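Local coordinates for putative secreted cellulose binding protein (Streptomyces coelicolor, PDB 4OY7) that cleaves glycosidic bonds in cellulose oxidatively with a single copper ion, the chain here being the catalytic AA10 domain of a longer secreted protein, at residues 29-43 and 77-90. Numbering follows the deposited sequence. Where two conformers were deposited one is given.
Sequences NPACQAALDQSGATA and YDFSAYNAARSDWP
The indole of Trp89 lies against Ala31, whose CB sits over one face in a CH-pi contact, 4.0 Å from the centroid of the five-membered ring. One turn on, Ala35 repeats the theme: its CB rests over a face of the Tyr82 ring, while its CA meets Ala81 CB at a tight 3.5 Å. Small residues on one side of helix 30-39 thus let a loop with aromatic side chains come close. Trp89 NE1 donates to Ala84 O, which lies in the plane of the indole, in a nearly straight bond (172°) that fixes the rotation of the ring.

In this AA10 lytic polysaccharide monooxygenase, the helical region and long loop pack beside the beta-sandwich core; Cys32, paired with Cys14, ties helix 30-39 to helix 10-18, and its SG also touches Pro90 CG at 3.5 Å.

Polar bonds mark both ends of the helix. N-cap Asn29 accepts from Cys32 N through OD1 and donates from ND2 to Asp88 O (2.9 Å). At the other end, Ser39 OG receives Ala81 N (3.1 Å) and donates to Asp78 OD1 (2.7 Å) from above the carboxylate plane; the same oxygen takes Ser80 N, forming an Asx turn.

A bend at chi3 (71°) turns the Arg86 chain so that its guanidinium lies with one face over Ala31 CA and grips Asp88 side-on, NE to OD1 and NH2 to OD2. A leucine here would probably leave the Asp88 carboxylate without its charged mate and free to turn.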
loop_
_atom_site.group_PDB
_atom_site.type_symbol
_atom_site.label_atom_id
_atom_site.label_comp_id
_atom_site.label_asym_id
_atom_site.label_seq_id
_atom_site.Cartn_x
_atom_site.Cartn_y
_atom_site.Cartn_z
ATOM N N ASN A 29 -10.848 -13.502 -3.931
ATOM C CA ASN A 29 -11.426 -12.214 -3.613
ATOM C C ASN A 29 -11.856 -11.525 -4.912
ATOM O O ASN A 29 -11.107 -11.478 -5.883
ATOM C CB ASN A 29 -10.455 -11.335 -2.819
ATOM C CG ASN A 29 -10.977 -9.914 -2.649
ATOM O OD1 ASN A 29 -10.869 -9.100 -3.550
ATOM N ND2 ASN A 29 -11.521 -9.611 -1.482
ATOM N N PRO A 30 -13.081 -11.000 -4.951
ATOM C CA PRO A 30 -13.573 -10.518 -6.254
ATOM C C PRO A 30 -12.888 -9.269 -6.786
ATOM O O PRO A 30 -12.765 -9.110 -7.993
ATOM C CB PRO A 30 -15.073 -10.260 -5.998
ATOM C CG PRO A 30 -15.224 -10.260 -4.516
ATOM C CD PRO A 30 -14.168 -11.172 -3.975
ATOM N N ALA A 31 -12.474 -8.363 -5.906
ATOM C CA ALA A 31 -11.722 -7.200 -6.332
ATOM C C ALA A 31 -10.336 -7.637 -6.878
ATOM O O ALA A 31 -9.849 -7.096 -7.849
ATOM C CB ALA A 31 -11.579 -6.192 -5.207
ATOM N N CYS A 32 -9.723 -8.630 -6.243
ATOM C CA CYS A 32 -8.475 -9.198 -6.722
ATOM C C CYS A 32 -8.639 -9.883 -8.071
ATOM O O CYS A 32 -7.821 -9.709 -8.959
ATOM C CB CYS A 32 -7.886 -10.165 -5.697
ATOM S SG CYS A 32 -7.412 -9.441 -4.110
ATOM N N GLN A 33 -9.706 -10.658 -8.232
ATOM C CA GLN A 33 -9.992 -11.265 -9.535
ATOM C C GLN A 33 -10.168 -10.200 -10.613
ATOM O O GLN A 33 -9.641 -10.341 -11.720
ATOM C CB GLN A 33 -11.230 -12.159 -9.480
ATOM C CG GLN A 33 -11.496 -12.856 -10.808
ATOM C CD GLN A 33 -10.360 -13.779 -11.220
ATOM O OE1 GLN A 33 -9.700 -13.565 -12.244
ATOM N NE2 GLN A 33 -10.118 -14.805 -10.414
ATOM N N ALA A 34 -10.890 -9.128 -10.292
ATOM C CA ALA A 34 -11.129 -8.064 -11.260
ATOM C C ALA A 34 -9.831 -7.383 -11.655
ATOM O O ALA A 34 -9.624 -7.109 -12.835
ATOM C CB ALA A 34 -12.110 -7.039 -10.710
ATOM N N ALA A 35 -8.962 -7.133 -10.676
ATOM C CA ALA A 35 -7.678 -6.485 -10.939
ATOM C C ALA A 35 -6.759 -7.390 -11.732
ATOM O O ALA A 35 -5.997 -6.922 -12.580
ATOM C CB ALA A 35 -7.000 -6.069 -9.642
ATOM N N LEU A 36 -6.816 -8.689 -11.474
ATOM C CA LEU A 36 -6.025 -9.636 -12.265
ATOM C C LEU A 36 -6.496 -9.627 -13.721
ATOM O O LEU A 36 -5.690 -9.600 -14.659
ATOM C CB LEU A 36 -6.124 -11.050 -11.684
ATOM C CG LEU A 36 -5.408 -12.175 -12.432
ATOM C CD1 LEU A 36 -3.908 -11.944 -12.433
ATOM C CD2 LEU A 36 -5.703 -13.519 -11.813
ATOM N N ASP A 37 -7.810 -9.646 -13.908
ATOM C CA ASP A 37 -8.400 -9.664 -15.247
ATOM C C ASP A 37 -8.097 -8.361 -16.008
ATOM O O ASP A 37 -7.846 -8.386 -17.225
ATOM C CB ASP A 37 -9.913 -9.900 -15.165
ATOM C CG ASP A 37 -10.281 -11.316 -14.701
ATOM O OD1 ASP A 37 -11.436 -11.518 -14.239
ATOM O OD2 ASP A 37 -9.439 -12.240 -14.812
ATOM N N GLN A 38 -8.100 -7.230 -15.316
ATOM C CA GLN A 38 -7.759 -5.985 -15.995
ATOM C C GLN A 38 -6.257 -5.761 -16.202
ATOM O O GLN A 38 -5.796 -5.605 -17.330
ATOM C CB GLN A 38 -8.343 -4.782 -15.288
ATOM C CG GLN A 38 -7.824 -3.511 -15.944
ATOM C CD GLN A 38 -8.383 -2.238 -15.375
ATOM O OE1 GLN A 38 -9.536 -2.184 -14.964
ATOM N NE2 GLN A 38 -7.560 -1.183 -15.379
ATOM N N SER A 39 -5.482 -5.747 -15.127
ATOM C CA SER A 39 -4.082 -5.322 -15.241
ATOM C C SER A 39 -3.075 -6.453 -15.419
ATOM O O SER A 39 -1.924 -6.195 -15.773
ATOM C CB SER A 39 -3.703 -4.442 -14.051
ATOM O OG SER A 39 -4.321 -3.174 -14.144
ATOM N N GLY A 40 -3.491 -7.698 -15.228
ATOM C CA GLY A 40 -2.623 -8.840 -15.516
ATOM C C GLY A 40 -1.820 -9.387 -14.359
ATOM O O GLY A 40 -1.609 -8.715 -13.340
ATOM N N ALA A 41 -1.337 -10.609 -14.546
ATOM C CA ALA A 41 -0.609 -11.371 -13.528
ATOM C C ALA A 41 0.727 -10.722 -13.161
ATOM O O ALA A 41 1.216 -10.916 -12.034
ATOM C CB ALA A 41 -0.389 -12.801 -14.019
ATOM N N THR A 42 1.318 -10.004 -14.111
ATOM C CA THR A 42 2.617 -9.354 -13.920
ATOM C C THR A 42 2.628 -8.458 -12.674
ATOM O O THR A 42 3.632 -8.376 -11.962
ATOM C CB THR A 42 2.994 -8.539 -15.176
ATOM O OG1 THR A 42 3.077 -9.427 -16.294
ATOM C CG2 THR A 42 4.329 -7.785 -14.999
ATOM N N ALA A 43 1.511 -7.772 -12.430
ATOM C CA ALA A 43 1.347 -6.949 -11.226
ATOM C C ALA A 43 1.530 -7.720 -9.928
ATOM O O ALA A 43 2.077 -7.191 -8.980
ATOM C CB ALA A 43 -0.006 -6.253 -11.218
ATOM N N TYR A 77 5.013 -1.221 -14.827
ATOM C CA TYR A 77 3.966 -2.225 -14.923
ATOM C C TYR A 77 2.585 -1.591 -14.849
ATOM O O TYR A 77 2.422 -0.446 -14.394
ATOM C CB TYR A 77 4.108 -3.257 -13.788
ATOM C CG TYR A 77 5.474 -3.864 -13.731
ATOM C CD1 TYR A 77 5.924 -4.681 -14.776
ATOM C CD2 TYR A 77 6.336 -3.603 -12.684
ATOM C CE1 TYR A 77 7.189 -5.225 -14.757
ATOM C CE2 TYR A 77 7.630 -4.113 -12.668
ATOM C CZ TYR A 77 8.030 -4.941 -13.710
ATOM O OH TYR A 77 9.286 -5.481 -13.710
ATOM N N ASP A 78 1.582 -2.366 -15.239
ATOM C CA ASP A 78 0.201 -1.915 -15.190
ATOM C C ASP A 78 -0.350 -2.245 -13.814
ATOM O O ASP A 78 -0.564 -3.408 -13.508
ATOM C CB ASP A 78 -0.625 -2.606 -16.277
ATOM C CG ASP A 78 -2.079 -2.163 -16.286
ATOM O OD1 ASP A 78 -2.558 -1.512 -15.320
ATOM O OD2 ASP A 78 -2.767 -2.470 -17.268
ATOM N N PHE A 79 -0.509 -1.222 -12.975
ATOM C CA PHE A 79 -1.123 -1.363 -11.645
ATOM C C PHE A 79 -2.412 -0.576 -11.593
ATOM O O PHE A 79 -2.976 -0.367 -10.519
ATOM C CB PHE A 79 -0.185 -0.822 -10.544
ATOM C CG PHE A 79 1.011 -1.687 -10.276
ATOM C CD1 PHE A 79 0.883 -2.959 -9.715
ATOM C CD2 PHE A 79 2.286 -1.216 -10.574
ATOM C CE1 PHE A 79 2.005 -3.751 -9.491
ATOM C CE2 PHE A 79 3.401 -1.999 -10.366
ATOM C CZ PHE A 79 3.270 -3.264 -9.815
ATOM N N SER A 80 -2.920 -0.193 -12.756
ATOM C CA SER A 80 -4.073 0.705 -12.841
ATOM C C SER A 80 -5.313 0.166 -12.119
ATOM O O SER A 80 -6.051 0.938 -11.492
ATOM C CB SER A 80 -4.388 1.039 -14.308
ATOM O OG SER A 80 -5.447 1.984 -14.427
ATOM N N ALA A 81 -5.511 -1.143 -12.182
ATOM C CA ALA A 81 -6.684 -1.777 -11.554
ATOM C C ALA A 81 -6.734 -1.647 -10.040
ATOM O O ALA A 81 -7.812 -1.728 -9.457
ATOM C CB ALA A 81 -6.804 -3.254 -11.951
ATOM N N TYR A 82 -5.582 -1.389 -9.430
ATOM C CA TYR A 82 -5.438 -1.311 -7.981
ATOM C C TYR A 82 -5.894 0.052 -7.477
ATOM O O TYR A 82 -5.977 0.256 -6.286
ATOM C CB TYR A 82 -4.000 -1.720 -7.550
ATOM C CG TYR A 82 -3.749 -3.150 -7.967
ATOM C CD1 TYR A 82 -4.118 -4.207 -7.153
ATOM C CD2 TYR A 82 -3.245 -3.454 -9.228
ATOM C CE1 TYR A 82 -3.951 -5.514 -7.548
ATOM C CE2 TYR A 82 -3.084 -4.760 -9.638
ATOM C CZ TYR A 82 -3.444 -5.802 -8.794
ATOM O OH TYR A 82 -3.338 -7.125 -9.186
ATOM N N ASN A 83 -6.230 0.974 -8.381
ATOM C CA ASN A 83 -6.996 2.168 -8.007
ATOM C C ASN A 83 -8.527 2.008 -7.940
ATOM O O ASN A 83 -9.198 2.940 -7.483
ATOM C CB ASN A 83 -6.677 3.353 -8.964
ATOM C CG ASN A 83 -5.245 3.792 -8.850
ATOM O OD1 ASN A 83 -4.761 4.124 -7.737
ATOM N ND2 ASN A 83 -4.543 3.781 -9.969
ATOM N N ALA A 84 -9.082 0.874 -8.374
ATOM C CA ALA A 84 -10.542 0.700 -8.428
ATOM C C ALA A 84 -11.190 1.067 -7.104
ATOM O O ALA A 84 -10.805 0.578 -6.046
ATOM C CB ALA A 84 -10.890 -0.731 -8.824
ATOM N N ALA A 85 -12.165 1.960 -7.183
ATOM C CA ALA A 85 -12.847 2.473 -6.004
ATOM C C ALA A 85 -13.982 1.507 -5.629
ATOM O O ALA A 85 -15.177 1.713 -5.979
ATOM C CB ALA A 85 -13.388 3.878 -6.274
ATOM N N ARG A 86 -13.575 0.440 -4.941
ATOM C CA ARG A 86 -14.446 -0.671 -4.560
ATOM C C ARG A 86 -14.329 -0.908 -3.063
ATOM O O ARG A 86 -13.279 -0.647 -2.466
ATOM C CB ARG A 86 -13.971 -1.951 -5.252
ATOM C CG ARG A 86 -14.118 -1.980 -6.738
ATOM C CD ARG A 86 -13.453 -3.204 -7.334
ATOM N NE ARG A 86 -14.235 -4.384 -6.998
ATOM C CZ ARG A 86 -14.714 -5.252 -7.878
ATOM N NH1 ARG A 86 -14.508 -5.099 -9.185
ATOM N NH2 ARG A 86 -15.404 -6.292 -7.439
ATOM N N SER A 87 -15.396 -1.423 -2.468
ATOM C CA SER A 87 -15.395 -1.711 -1.033
ATOM C C SER A 87 -15.113 -3.176 -0.704
ATOM O O SER A 87 -15.120 -3.552 0.478
ATOM C CB SER A 87 -16.741 -1.316 -0.450
ATOM O OG SER A 87 -17.783 -2.114 -0.961
ATOM N N ASP A 88 -14.862 -3.991 -1.721
ATOM C CA ASP A 88 -14.724 -5.445 -1.539
ATOM C C ASP A 88 -13.265 -5.938 -1.631
ATOM O O ASP A 88 -13.048 -7.147 -1.660
ATOM C CB ASP A 88 -15.682 -6.244 -2.457
ATOM C CG ASP A 88 -15.470 -5.977 -3.952
ATOM O OD1 ASP A 88 -14.739 -5.021 -4.311
ATOM O OD2 ASP A 88 -15.989 -6.782 -4.763
ATOM N N TRP A 89 -12.285 -5.039 -1.643
ATOM C CA TRP A 89 -10.886 -5.431 -1.571
ATOM C C TRP A 89 -10.629 -6.161 -0.246
ATOM O O TRP A 89 -11.390 -5.983 0.719
ATOM C CB TRP A 89 -9.973 -4.210 -1.610
ATOM C CG TRP A 89 -9.860 -3.482 -2.908
ATOM C CD1 TRP A 89 -10.501 -2.321 -3.272
ATOM C CD2 TRP A 89 -9.008 -3.818 -4.011
ATOM N NE1 TRP A 89 -10.109 -1.935 -4.521
ATOM C CE2 TRP A 89 -9.215 -2.845 -5.017
ATOM C CE3 TRP A 89 -8.132 -4.873 -4.269
ATOM C CZ2 TRP A 89 -8.509 -2.856 -6.239
ATOM C CZ3 TRP A 89 -7.451 -4.892 -5.471
ATOM C CH2 TRP A 89 -7.674 -3.901 -6.476
ATOM N N PRO A 90 -9.595 -7.014 -0.199
ATOM C CA PRO A 90 -9.214 -7.574 1.086
ATOM C C PRO A 90 -8.836 -6.475 2.048
ATOM O O PRO A 90 -8.338 -5.466 1.622
ATOM C CB PRO A 90 -7.974 -8.421 0.748
ATOM C CG PRO A 90 -8.043 -8.663 -0.705
ATOM C CD PRO A 90 -8.703 -7.449 -1.279
HETATM O O HOH W 1 -5.200 -9.022 -8.129
HETATM O O HOH W 2 -3.290 -7.184 -11.885
HETATM O O HOH W 3 -5.310 -1.729 -17.650
HETATM O O HOH W 4 0.565 -5.908 -14.570
#